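Local coordinates for protein [4Fe-4S]-dependent U34-ARNt thiolase (Methanococcus maripaludis, PDB 6SCY) that carries a [4Fe-4S] cluster and probably uses ATP to install sulfur on the wobble uridine of tRNA, at residues Leu46-Lys51 / Lys74-Ser79; Cys162-Ile167 / Phe202-Lys207. All coordinates share one frame; numbering follows the deposited sequence.

How the interactions relate
Within one parallel-sheet domain, a connection at the surface and a strand pair nearer the core solve different problems. Interaction 1 is a surface contact, joining the loop before strand 51-55 to the turn that leaves helix 60-75, and it relies on asparagine and serine side chains meeting backbone groups. Interaction 2 lies deeper and zips strand 164-167 to strand 204-206 by regular backbone bonds, with apolar side chains packed beside them. The two meet where strand 51-55 begins: Lys51 O lies 2.8 Å from Asp163 N, probably a hydrogen bond, and the side chain of Lys51 packs on Cys162. Segment 46-51 thus leads into the neighbour of strand 164-167.

Interaction 1 (Leu46-Lys51 / Lys74-Ser79); sequences LKNNIK and KQIPNS
Asn48, Asn78 and Ser79 show how a loop and the turn that follows a helix can be joined by borrowing side-chain groups for backbone bonds. The Asn48 amide reaches across with CG anti to the backbone N (chi1 -156°), and its OD1 accepts the N-H of Asn78, with Asn48 OD1 and Asn78 N 2.9 Å apart and the donor tilted 21° from the carbonyl plane. Asn48 OD1 also lies beside Ile76 CG2 and the Pro77 ring, while the other branch, ND2, packs against Asn78 CB. The two amides are inclined by 32° to each other. The adjacent backbone replies in the opposite sense, Asn49 N donating to Asn78 O in a weak, bent bond of 2.8 Å. With an alanine in place of Asn48 the amide is gone, and Asn78 N would probably lose its acceptor across the contact, and Asn78 CB its packing partner.

Ser79 works differently. Ser79 OG sits between Lys47 O, at 2.9 Å, and Ile50 O, at 3.1 Å; its one proton is not settled between them.

The side chain of Ile50 sets off away from segment 74-79 and packs on Tyr73 of helix 60-75. The contact brings together the entrance to strand 51-55 and the turn between helix 60-75 and strand 80-87, at one end of a beta-alpha-beta crossover of the PP-loop family's parallel, Rossmann-like fold.

Interaction 2 (Cys162-Ile167 / Phe202-Lys207); sequences CDFLAI and FVKRIK. With SO4 (sulfate ion), chain B.
Leu165 O is approached by two groups of the neighbouring strand: Ile206 N donates to Leu165 O at 2.8 Å, and Arg205 CA lies 3.3 Å from Leu165 O in a CA-H...O contact. Bonds from Leu165 N to Lys204 O and from Ile167 N to Ile206 O, each 2.8 Å long, flank this one and follow the alternating pattern of parallel strands.

Side chains then sort to the two faces. On one, Phe164 CD1 lies 3.7 Å from Ile206 CG2 and also meets Lys204 CB, and the Ile206 side chain crosses that of Phe164 at about a right angle while Ile206 CD1 packs on Ala166 CB. The pairing joins strand 204-206, an edge strand of the five-stranded parallel sheet within this chain, to strand 164-167, whose other neighbour is strand 51-55; this is the Rossmann-like core of a PP-loop domain.

On the other face Leu165 and Arg205 run side by side, Leu165 CD2 touching Arg205 CG. Extended from CG to NE, Arg205 brings its guanidinium obliquely across Ile167, whose CG1 lies over one face, 3.5 Å from Arg205 NH1. Arg205 NH1 also makes a weak hydrogen bond of 3.5 Å to O3 of a sulfate at the guanidinium edge, and a salt bridge to a second sulfate. Both ions probably come from the crystallisation liquor, yet the side chain of Ile167 lies about 5 Å (nearest atoms) from Gly55 and Gly168, both predicted to bind ATP.

Interaction 1 (Leu46-Lys51 / Lys74-Ser79)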
# COMPACT_ATOMS: atom_id res chain seq x y z
N LEU A 46 26.34 14.31 -8.11
CA LEU A 46 26.70 15.39 -9.02
C LEU A 46 27.90 16.15 -8.47
O LEU A 46 27.74 17.17 -7.80
CB LEU A 46 25.51 16.34 -9.26
CG LEU A 46 24.22 15.73 -9.77
CD1 LEU A 46 23.05 16.37 -9.10
CD2 LEU A 46 24.08 15.87 -11.25
N LYS A 47 29.11 15.63 -8.73
CA LYS A 47 30.38 16.22 -8.31
C LYS A 47 31.53 15.77 -9.21
O LYS A 47 31.32 14.93 -10.08
CB LYS A 47 30.68 15.96 -6.81
CG LYS A 47 30.97 14.51 -6.44
CD LYS A 47 31.46 14.40 -5.00
CE LYS A 47 32.10 13.06 -4.71
NZ LYS A 47 32.63 13.00 -3.32
N ASN A 48 32.73 16.31 -8.98
CA ASN A 48 33.94 15.93 -9.72
C ASN A 48 34.51 14.61 -9.18
O ASN A 48 34.15 14.18 -8.08
CB ASN A 48 34.96 17.07 -9.62
CG ASN A 48 35.97 17.10 -10.74
OD1 ASN A 48 35.63 17.13 -11.93
ND2 ASN A 48 37.24 17.12 -10.38
N ASN A 49 35.39 13.97 -9.95
CA ASN A 49 36.09 12.73 -9.59
C ASN A 49 35.15 11.51 -9.42
O ASN A 49 35.45 10.60 -8.63
CB ASN A 49 37.01 12.92 -8.37
CG ASN A 49 37.72 14.25 -8.34
OD1 ASN A 49 38.36 14.67 -9.30
ND2 ASN A 49 37.59 14.95 -7.22
N ILE A 50 34.06 11.43 -10.22
CA ILE A 50 33.17 10.25 -10.20
C ILE A 50 32.85 9.76 -11.63
O ILE A 50 32.79 10.55 -12.56
CB ILE A 50 31.89 10.36 -9.31
CG1 ILE A 50 31.00 11.52 -9.72
CG2 ILE A 50 32.19 10.38 -7.82
CD1 ILE A 50 29.84 11.05 -10.37
N LYS A 51 32.64 8.44 -11.77
CA LYS A 51 32.31 7.74 -13.02
C LYS A 51 30.91 7.14 -12.88
O LYS A 51 30.66 6.42 -11.91
CB LYS A 51 33.37 6.64 -13.26
CG LYS A 51 33.29 5.96 -14.61
CD LYS A 51 34.32 4.85 -14.71
CE LYS A 51 35.43 5.18 -15.67
NZ LYS A 51 36.22 3.97 -16.01
N LYS A 74 29.12 17.13 -18.64
CA LYS A 74 29.76 17.77 -19.79
C LYS A 74 30.65 18.91 -19.30
O LYS A 74 31.76 19.08 -19.81
CB LYS A 74 28.70 18.33 -20.75
CG LYS A 74 29.12 18.34 -22.22
CD LYS A 74 27.92 18.15 -23.18
CE LYS A 74 26.95 19.33 -23.25
NZ LYS A 74 26.03 19.21 -24.44
N GLN A 75 30.19 19.68 -18.32
CA GLN A 75 30.98 20.79 -17.81
C GLN A 75 31.95 20.36 -16.70
O GLN A 75 32.94 21.06 -16.46
CB GLN A 75 30.10 21.98 -17.40
CG GLN A 75 28.85 21.65 -16.58
CD GLN A 75 27.60 22.28 -17.14
OE1 GLN A 75 27.59 22.85 -18.25
NE2 GLN A 75 26.51 22.19 -16.40
N ILE A 76 31.70 19.19 -16.06
CA ILE A 76 32.54 18.65 -14.98
C ILE A 76 33.74 17.95 -15.63
O ILE A 76 33.54 17.02 -16.41
CB ILE A 76 31.75 17.77 -13.97
CG1 ILE A 76 30.32 18.30 -13.69
CG2 ILE A 76 32.51 17.61 -12.67
CD1 ILE A 76 30.14 19.82 -13.27
N PRO A 77 34.99 18.46 -15.40
CA PRO A 77 36.15 17.92 -16.13
C PRO A 77 36.56 16.49 -15.78
O PRO A 77 36.78 15.70 -16.70
CB PRO A 77 37.26 18.93 -15.82
CG PRO A 77 36.88 19.53 -14.51
CD PRO A 77 35.38 19.60 -14.54
N ASN A 78 36.67 16.17 -14.47
CA ASN A 78 37.11 14.87 -13.99
C ASN A 78 35.96 13.96 -13.63
O ASN A 78 36.02 13.26 -12.63
CB ASN A 78 38.09 15.02 -12.82
CG ASN A 78 39.34 15.82 -13.10
OD1 ASN A 78 39.57 16.31 -14.22
ND2 ASN A 78 40.17 15.96 -12.09
N SER A 79 34.91 13.93 -14.46
CA SER A 79 33.77 13.04 -14.24
C SER A 79 33.36 12.36 -15.54
O SER A 79 33.24 13.02 -16.56
CB SER A 79 32.62 13.74 -13.55
OG SER A 79 32.78 13.62 -12.15

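Interaction 2 (Cys162-Ile167 / Phe202-Lys207)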
# COMPACT_ATOMS: atom_id res chain seq x y z
N CYS A 162 32.96 1.81 -11.91
CA CYS A 162 32.00 2.91 -11.80
C CYS A 162 31.56 3.12 -10.37
O CYS A 162 31.48 2.17 -9.60
CB CYS A 162 30.81 2.68 -12.72
SG CYS A 162 31.23 2.73 -14.48
N ASP A 163 31.27 4.37 -10.02
CA ASP A 163 30.83 4.75 -8.69
C ASP A 163 29.32 4.53 -8.51
O ASP A 163 28.87 4.16 -7.43
CB ASP A 163 31.24 6.19 -8.38
CG ASP A 163 32.75 6.36 -8.33
OD1 ASP A 163 33.37 5.78 -7.41
OD2 ASP A 163 33.30 7.05 -9.21
N PHE A 164 28.54 4.77 -9.59
CA PHE A 164 27.09 4.62 -9.58
C PHE A 164 26.57 3.97 -10.86
O PHE A 164 27.21 4.07 -11.92
CB PHE A 164 26.41 5.98 -9.37
CG PHE A 164 26.78 6.68 -8.09
CD1 PHE A 164 26.22 6.30 -6.88
CD2 PHE A 164 27.67 7.75 -8.10
CE1 PHE A 164 26.56 6.95 -5.69
CE2 PHE A 164 28.00 8.41 -6.92
CZ PHE A 164 27.45 8.01 -5.72
N LEU A 165 25.41 3.30 -10.76
CA LEU A 165 24.72 2.68 -11.88
C LEU A 165 23.37 3.41 -12.00
O LEU A 165 22.50 3.24 -11.15
CB LEU A 165 24.56 1.16 -11.67
CG LEU A 165 23.67 0.38 -12.65
CD1 LEU A 165 24.33 0.19 -14.00
CD2 LEU A 165 23.31 -0.97 -12.08
N ALA A 166 23.23 4.27 -13.03
CA ALA A 166 22.02 5.04 -13.26
C ALA A 166 20.98 4.23 -14.04
O ALA A 166 21.29 3.66 -15.08
CB ALA A 166 22.35 6.33 -13.98
N ILE A 167 19.75 4.14 -13.49
CA ILE A 167 18.61 3.41 -14.07
C ILE A 167 17.48 4.40 -14.35
O ILE A 167 17.16 5.24 -13.50
CB ILE A 167 18.15 2.20 -13.18
CG1 ILE A 167 19.33 1.35 -12.63
CG2 ILE A 167 17.13 1.31 -13.89
CD1 ILE A 167 20.11 0.55 -13.64
N PHE A 202 29.13 -4.22 -4.58
CA PHE A 202 27.90 -3.75 -5.25
C PHE A 202 27.92 -2.25 -5.55
O PHE A 202 28.07 -1.44 -4.64
CB PHE A 202 26.67 -4.14 -4.42
CG PHE A 202 25.33 -3.85 -5.05
CD1 PHE A 202 24.76 -4.74 -5.96
CD2 PHE A 202 24.60 -2.72 -4.70
CE1 PHE A 202 23.51 -4.49 -6.53
CE2 PHE A 202 23.35 -2.46 -5.28
CZ PHE A 202 22.82 -3.35 -6.19
N VAL A 203 27.77 -1.89 -6.84
CA VAL A 203 27.74 -0.51 -7.32
C VAL A 203 26.34 0.03 -7.00
O VAL A 203 25.35 -0.67 -7.22
CB VAL A 203 28.10 -0.41 -8.83
CG1 VAL A 203 28.07 1.03 -9.32
CG2 VAL A 203 29.46 -1.03 -9.12
N LYS A 204 26.26 1.26 -6.46
CA LYS A 204 25.01 1.90 -6.05
C LYS A 204 24.09 2.23 -7.22
O LYS A 204 24.49 2.93 -8.15
CB LYS A 204 25.30 3.16 -5.21
CG LYS A 204 24.27 3.42 -4.11
CD LYS A 204 23.24 4.47 -4.49
CE LYS A 204 22.38 4.83 -3.30
NZ LYS A 204 21.52 6.01 -3.58
N ARG A 205 22.85 1.72 -7.16
CA ARG A 205 21.82 1.94 -8.16
C ARG A 205 21.14 3.29 -7.92
O ARG A 205 20.46 3.47 -6.90
CB ARG A 205 20.78 0.81 -8.13
CG ARG A 205 20.88 -0.17 -9.29
CD ARG A 205 19.87 -1.29 -9.14
NE ARG A 205 19.86 -2.17 -10.31
CZ ARG A 205 18.90 -2.19 -11.22
NH1 ARG A 205 17.84 -1.40 -11.10
NH2 ARG A 205 18.97 -3.02 -12.25
N ILE A 206 21.35 4.25 -8.83
CA ILE A 206 20.75 5.59 -8.76
C ILE A 206 19.67 5.72 -9.83
O ILE A 206 19.81 5.14 -10.91
CB ILE A 206 21.79 6.76 -8.79
CG1 ILE A 206 22.75 6.66 -10.00
CG2 ILE A 206 22.57 6.82 -7.48
CD1 ILE A 206 23.29 7.99 -10.55
N LYS A 207 18.57 6.43 -9.53
CA LYS A 207 17.47 6.64 -10.48
C LYS A 207 17.25 8.15 -10.62
O LYS A 207 16.56 8.74 -9.78
CB LYS A 207 16.18 5.93 -10.04
CG LYS A 207 16.22 4.43 -10.19
CD LYS A 207 15.57 3.73 -9.01
CE LYS A 207 16.19 2.38 -8.74
NZ LYS A 207 17.60 2.49 -8.27
S SO4 B . 15.90 -2.86 -14.89
O1 SO4 B . 17.06 -2.13 -15.40
O2 SO4 B . 14.76 -2.65 -15.78
O3 SO4 B . 15.57 -2.39 -13.55
O4 SO4 B . 16.22 -4.28 -14.83